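PDB 4DH4: MIF from Toxoplasma gondii, which belongs to the macrophage migration inhibitory factor family and assembles as a trimer of compact alpha/beta subunits. Local coordinates for residues 28-33 against 73-78; 20-25 against 81-86. All blocks are in the same frame, centred on the assembly; numbering follows the deposited sequence.

Contact 1 (28-33 against 73-78)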
loop_
_atom_site.group_PDB
_atom_site.type_symbol
_atom_site.label_atom_id
_atom_site.label_comp_id
_atom_site.label_asym_id
_atom_site.label_seq_id
_atom_site.Cartn_x
_atom_site.Cartn_y
_atom_site.Cartn_z
ATOM N N ALA A 28 -14.051 11.813 -6.999
ATOM C CA ALA A 28 -14.393 13.239 -6.863
ATOM C C ALA A 28 -15.898 13.455 -6.657
ATOM O O ALA A 28 -16.304 14.206 -5.765
ATOM C CB ALA A 28 -13.887 14.039 -8.070
ATOM N N ASP A 29 -16.712 12.794 -7.482
ATOM C CA ASP A 29 -18.175 12.910 -7.402
ATOM C C ASP A 29 -18.726 12.458 -6.048
ATOM O O ASP A 29 -19.494 13.188 -5.416
ATOM C CB ASP A 29 -18.860 12.117 -8.527
ATOM C CG ASP A 29 -18.631 12.716 -9.912
ATOM O OD1 ASP A 29 -19.001 12.044 -10.901
ATOM O OD2 ASP A 29 -18.093 13.842 -10.026
ATOM N N ALA A 30 -18.329 11.263 -5.606
ATOM C CA ALA A 30 -18.852 10.677 -4.348
ATOM C C ALA A 30 -18.479 11.476 -3.098
ATOM O O ALA A 30 -19.287 11.620 -2.171
ATOM C CB ALA A 30 -18.396 9.251 -4.201
ATOM N N LEU A 31 -17.256 11.996 -3.086
ATOM C CA LEU A 31 -16.743 12.727 -1.932
ATOM C C LEU A 31 -17.044 14.225 -1.995
ATOM O O LEU A 31 -16.841 14.944 -1.014
ATOM C CB LEU A 31 -15.233 12.475 -1.769
ATOM C CG LEU A 31 -14.798 11.021 -1.524
ATOM C CD1 LEU A 31 -13.280 10.868 -1.617
ATOM C CD2 LEU A 31 -15.294 10.510 -0.185
ATOM N N GLY A 32 -17.530 14.694 -3.143
ATOM C CA GLY A 32 -17.775 16.123 -3.341
ATOM C C GLY A 32 -16.506 16.942 -3.175
ATOM O O GLY A 32 -16.516 17.983 -2.522
ATOM N N LYS A 33 -15.410 16.453 -3.755
ATOM C CA LYS A 33 -14.120 17.147 -3.705
ATOM C C LYS A 33 -13.650 17.481 -5.121
ATOM O O LYS A 33 -13.994 16.771 -6.071
ATOM C CB LYS A 33 -13.064 16.304 -2.970
ATOM C CG LYS A 33 -13.410 16.002 -1.510
ATOM C CD LYS A 33 -12.166 15.756 -0.681
ATOM C CE LYS A 33 -12.498 15.706 0.806
ATOM N NZ LYS A 33 -11.370 16.229 1.609
ATOM N N ASN A 73 -18.756 5.112 0.964
ATOM C CA ASN A 73 -17.856 3.998 0.645
ATOM C C ASN A 73 -18.512 3.012 -0.313
ATOM O O ASN A 73 -17.883 2.561 -1.278
ATOM C CB ASN A 73 -17.402 3.267 1.917
ATOM C CG ASN A 73 -16.667 4.176 2.896
ATOM O OD1 ASN A 73 -16.361 5.334 2.592
ATOM N ND2 ASN A 73 -16.398 3.655 4.083
ATOM N N CYS A 74 -19.774 2.692 -0.050
ATOM C CA CYS A 74 -20.534 1.800 -0.918
ATOM C C CYS A 74 -20.679 2.351 -2.340
ATOM O O CYS A 74 -20.540 1.607 -3.312
ATOM C CB CYS A 74 -21.904 1.507 -0.314
ATOM S SG CYS A 74 -22.678 0.063 -1.034
ATOM N N LYS A 75 -20.955 3.651 -2.452
ATOM C CA LYS A 75 -21.046 4.319 -3.748
ATOM C C LYS A 75 -19.741 4.225 -4.535
ATOM O O LYS A 75 -19.751 3.870 -5.719
ATOM C CB LYS A 75 -21.451 5.780 -3.560
ATOM C CG LYS A 75 -21.687 6.522 -4.857
ATOM C CD LYS A 75 -22.762 7.586 -4.689
ATOM C CE LYS A 75 -22.148 8.922 -4.371
ATOM N NZ LYS A 75 -22.831 10.034 -5.181
ATOM N N ILE A 76 -18.626 4.533 -3.865
ATOM C CA ILE A 76 -17.297 4.478 -4.481
ATOM C C ILE A 76 -16.928 3.049 -4.892
ATOM O O ILE A 76 -16.439 2.821 -6.003
ATOM C CB ILE A 76 -16.198 5.103 -3.556
ATOM C CG1 ILE A 76 -16.445 6.605 -3.369
ATOM C CG2 ILE A 76 -14.798 4.877 -4.122
ATOM C CD1 ILE A 76 -15.633 7.251 -2.214
ATOM N N ALA A 77 -17.177 2.090 -4.004
ATOM C CA ALA A 77 -16.870 0.691 -4.298
ATOM C C ALA A 77 -17.676 0.165 -5.494
ATOM O O ALA A 77 -17.137 -0.556 -6.338
ATOM C CB ALA A 77 -17.098 -0.175 -3.072
ATOM N N ALA A 78 -18.953 0.539 -5.564
ATOM C CA ALA A 78 -19.824 0.146 -6.680
ATOM C C ALA A 78 -19.260 0.652 -8.005
ATOM O O ALA A 78 -19.196 -0.082 -8.988
ATOM C CB ALA A 78 -21.232 0.683 -6.463
#
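Ala30 meets the helix of residues 73-78 through two side chains, Ile76 and Lys75. Its CB is directed at the partner helix and lies 3.4 Å from CG1 of Ile76, tighter than an ordinary carbon-carbon contact, in keeping with the close approach of the helices here: CA of Ala30 and CA of Ile76 are 6.4 Å apart. The branch in use follows from the first torsion of Ile76 (chi1 -65°), which sets CG1 anti to the carbonyl carbon and leaves CG2 to the other side. From the solvent side comes Lys75, whose bent chain folds its CE alongside the alanine, 3.7 Å from CA of Ala30. No hydrogen bond joins the two segments, and this lysine contributes by its aliphatic length. Leu31, next in sequence, starts off obliquely but brings its end inward: CD2 lies 3.9 Å from CD1 of Ile76, the two side chains crossing at about a right angle. Ile76 thus spans both neighbours, CG1 on the alanine and CD1 on the leucine. Immediately afterwards the helix stops in a Schellman motif, with Gly32 at positive phi (59°) and Lys33 N bonded to Ala28 O at 3.1 Å. The chain then turns away, and NZ of Lys33 reaches O of Ile65 at the end of strand 58-65. Below the helix pair, Leu31 rests on Ser64 of that strand and on Pro1, while Ile76 packs on Phe99 of strand 95-102; on the far flank of helix 70-88, Ala77 touches Ala108 of the second subunit.

Contact 2 (20-25 against 81-86)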
loop_
_atom_site.group_PDB
_atom_site.type_symbol
_atom_site.label_atom_id
_atom_site.label_comp_id
_atom_site.label_asym_id
_atom_site.label_seq_id
_atom_site.Cartn_x
_atom_site.Cartn_y
_atom_site.Cartn_z
ATOM N N LEU A 20 -8.451 4.844 -15.074
ATOM C CA LEU A 20 -8.104 5.868 -14.094
ATOM C C LEU A 20 -8.936 7.133 -14.270
ATOM O O LEU A 20 -9.258 7.800 -13.292
ATOM C CB LEU A 20 -6.602 6.166 -14.092
ATOM C CG LEU A 20 -5.659 5.019 -13.704
ATOM C CD1 LEU A 20 -4.211 5.470 -13.799
ATOM C CD2 LEU A 20 -5.944 4.459 -12.301
ATOM N N LYS A 21 -9.309 7.438 -15.511
ATOM C CA LYS A 21 -10.255 8.523 -15.777
ATOM C C LYS A 21 -11.622 8.254 -15.157
ATOM O O LYS A 21 -12.240 9.165 -14.608
ATOM C CB LYS A 21 -10.400 8.766 -17.280
ATOM C CG LYS A 21 -9.218 9.475 -17.873
ATOM C CD LYS A 21 -9.424 9.726 -19.352
ATOM C CE LYS A 21 -8.108 10.059 -20.035
ATOM N NZ LYS A 21 -7.481 11.282 -19.490
ATOM N N ASP A 22 -12.094 7.013 -15.260
ATOM C CA ASP A 22 -13.346 6.608 -14.624
ATOM C C ASP A 22 -13.209 6.708 -13.106
ATOM O O ASP A 22 -14.111 7.195 -12.428
ATOM C CB ASP A 22 -13.726 5.176 -15.019
ATOM C CG ASP A 22 -14.386 5.089 -16.394
ATOM O OD1 ASP A 22 -14.610 3.954 -16.865
ATOM O OD2 ASP A 22 -14.690 6.142 -17.002
ATOM N N ALA A 23 -12.074 6.240 -12.588
ATOM C CA ALA A 23 -11.816 6.217 -11.146
ATOM C C ALA A 23 -11.801 7.623 -10.533
ATOM O O ALA A 23 -12.461 7.870 -9.516
ATOM C CB ALA A 23 -10.512 5.495 -10.858
ATOM N N GLU A 24 -11.049 8.537 -11.145
ATOM C CA GLU A 24 -10.923 9.889 -10.608
ATOM C C GLU A 24 -12.270 10.625 -10.541
ATOM O O GLU A 24 -12.546 11.325 -9.560
ATOM C CB GLU A 24 -9.850 10.697 -11.356
ATOM C CG GLU A 24 -10.185 11.020 -12.798
ATOM C CD GLU A 24 -9.013 11.570 -13.589
ATOM O OE1 GLU A 24 -7.846 11.347 -13.202
ATOM O OE2 GLU A 24 -9.274 12.235 -14.615
ATOM N N LYS A 25 -13.097 10.447 -11.572
ATOM C CA LYS A 25 -14.418 11.067 -11.635
ATOM C C LYS A 25 -15.326 10.544 -10.524
ATOM O O LYS A 25 -15.995 11.324 -9.850
ATOM C CB LYS A 25 -15.068 10.817 -13.002
ATOM C CG LYS A 25 -16.446 11.452 -13.163
ATOM C CD LYS A 25 -17.245 10.770 -14.259
ATOM C CE LYS A 25 -18.681 11.270 -14.280
ATOM N NZ LYS A 25 -19.537 10.389 -15.116
ATOM N N SER A 81 -15.437 -0.975 -8.618
ATOM C CA SER A 81 -15.549 -2.385 -8.974
ATOM C C SER A 81 -16.052 -2.527 -10.406
ATOM O O SER A 81 -15.501 -3.304 -11.191
ATOM C CB SER A 81 -16.497 -3.117 -8.021
ATOM O OG SER A 81 -15.875 -3.349 -6.776
ATOM N N ALA A 82 -17.083 -1.752 -10.735
ATOM C CA ALA A 82 -17.720 -1.804 -12.060
ATOM C C ALA A 82 -16.736 -1.385 -13.161
ATOM O O ALA A 82 -16.699 -1.996 -14.229
ATOM C CB ALA A 82 -18.980 -0.945 -12.093
ATOM N N ALA A 83 -15.923 -0.370 -12.875
ATOM C CA ALA A 83 -14.907 0.124 -13.809
ATOM C C ALA A 83 -13.795 -0.899 -14.048
ATOM O O ALA A 83 -13.334 -1.076 -15.179
ATOM C CB ALA A 83 -14.327 1.441 -13.308
ATOM N N CYS A 84 -13.369 -1.578 -12.982
ATOM C CA CYS A 84 -12.364 -2.638 -13.101
ATOM C C CYS A 84 -12.912 -3.803 -13.924
ATOM O O CYS A 84 -12.194 -4.396 -14.722
ATOM C CB CYS A 84 -11.919 -3.128 -11.720
ATOM S SG CYS A 84 -10.887 -1.932 -10.810
ATOM N N GLU A 85 -14.182 -4.127 -13.722
ATOM C CA GLU A 85 -14.819 -5.209 -14.477
ATOM C C GLU A 85 -14.859 -4.859 -15.959
ATOM O O GLU A 85 -14.512 -5.680 -16.809
ATOM C CB GLU A 85 -16.232 -5.443 -13.960
ATOM C CG GLU A 85 -16.915 -6.674 -14.529
ATOM C CD GLU A 85 -18.229 -6.931 -13.838
ATOM O OE1 GLU A 85 -18.301 -7.894 -13.047
ATOM O OE2 GLU A 85 -19.181 -6.144 -14.059
ATOM N N ARG A 86 -15.274 -3.626 -16.237
ATOM C CA ARG A 86 -15.377 -3.064 -17.584
ATOM C C ARG A 86 -14.020 -2.984 -18.291
ATOM O O ARG A 86 -13.891 -3.392 -19.446
ATOM C CB ARG A 86 -16.014 -1.673 -17.477
ATOM C CG ARG A 86 -16.354 -0.957 -18.777
ATOM C CD ARG A 86 -17.477 0.073 -18.535
ATOM N NE ARG A 86 -17.064 1.215 -17.703
ATOM C CZ ARG A 86 -17.468 1.450 -16.449
ATOM N NH1 ARG A 86 -18.310 0.625 -15.831
ATOM N NH2 ARG A 86 -17.024 2.522 -15.803
#
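Asp22 and Arg86 form the polar part of this contact, a salt bridge between two side chains that approach from opposite directions. NH2 of Arg86 donates to OD1 of Asp22 at 3.0 Å, with an N-H...O angle of 159°, so the bond is nearly straight. Seen from the arginine it is an edge-on approach, the acceptor lying close to the guanidinium plane. Seen from the aspartate it is not: the donor stands above the carboxylate, 62° out of its plane, and the two flat groups are steeply inclined instead of coplanar. NE of Arg86 is 3.8 Å from the same oxygen, which makes this a single-bond bridge and not a two-pronged one. OD1 of Asp22 is also hydrogen-bonded to NE2 of His87, its stronger polar partner, so one carboxylate oxygen serves two consecutive residues of helix 70-88.

These residues sit on facing sides of helices 13-31 and 70-88, which run antiparallel over the four-stranded sheet. Each helix makes a beta-alpha-beta crossover, from strand 2-7 to 39-44 and from 58-65 to 95-102, the doubled arrangement of the MIF fold.

Apolar contact is slight. CB of Asp22 faces CB of Ala83 at 4.2 Å, beneath the salt bridge, where the backbones come nearest, CA of Asp22 being 6.7 Å from CA of Ala83. Ala83 also has a part within its own helix: the bend of the Arg86 chain at chi3 (68°) carries the guanidinium back over it, with CA of Ala83 3.6 Å from the guanidinium plane, offset toward the rim. Away from this groove, Glu24 makes a salt bridge to Arg49 of the third subunit.

How the contacts relate
Both contacts join the same two helices, 13-31 and 70-88, at points whose centres are about 12 Å apart. Along the chain the order is 20-25, 28-33, 73-78, 81-86, so contact 1 is nested within the loop closed by contact 2. As the first helix advances, its partner residues move backward along the second, from 81-86 to 73-78, which is direct evidence for antiparallel pairing. The character changes along the groove: contact 1 is apolar, near the end of helix 13-31, whereas contact 2 pairs one salt bridge with a slight carbon contact. Both lie along the groove where the two helices pack side by side on one face of the four-stranded sheet.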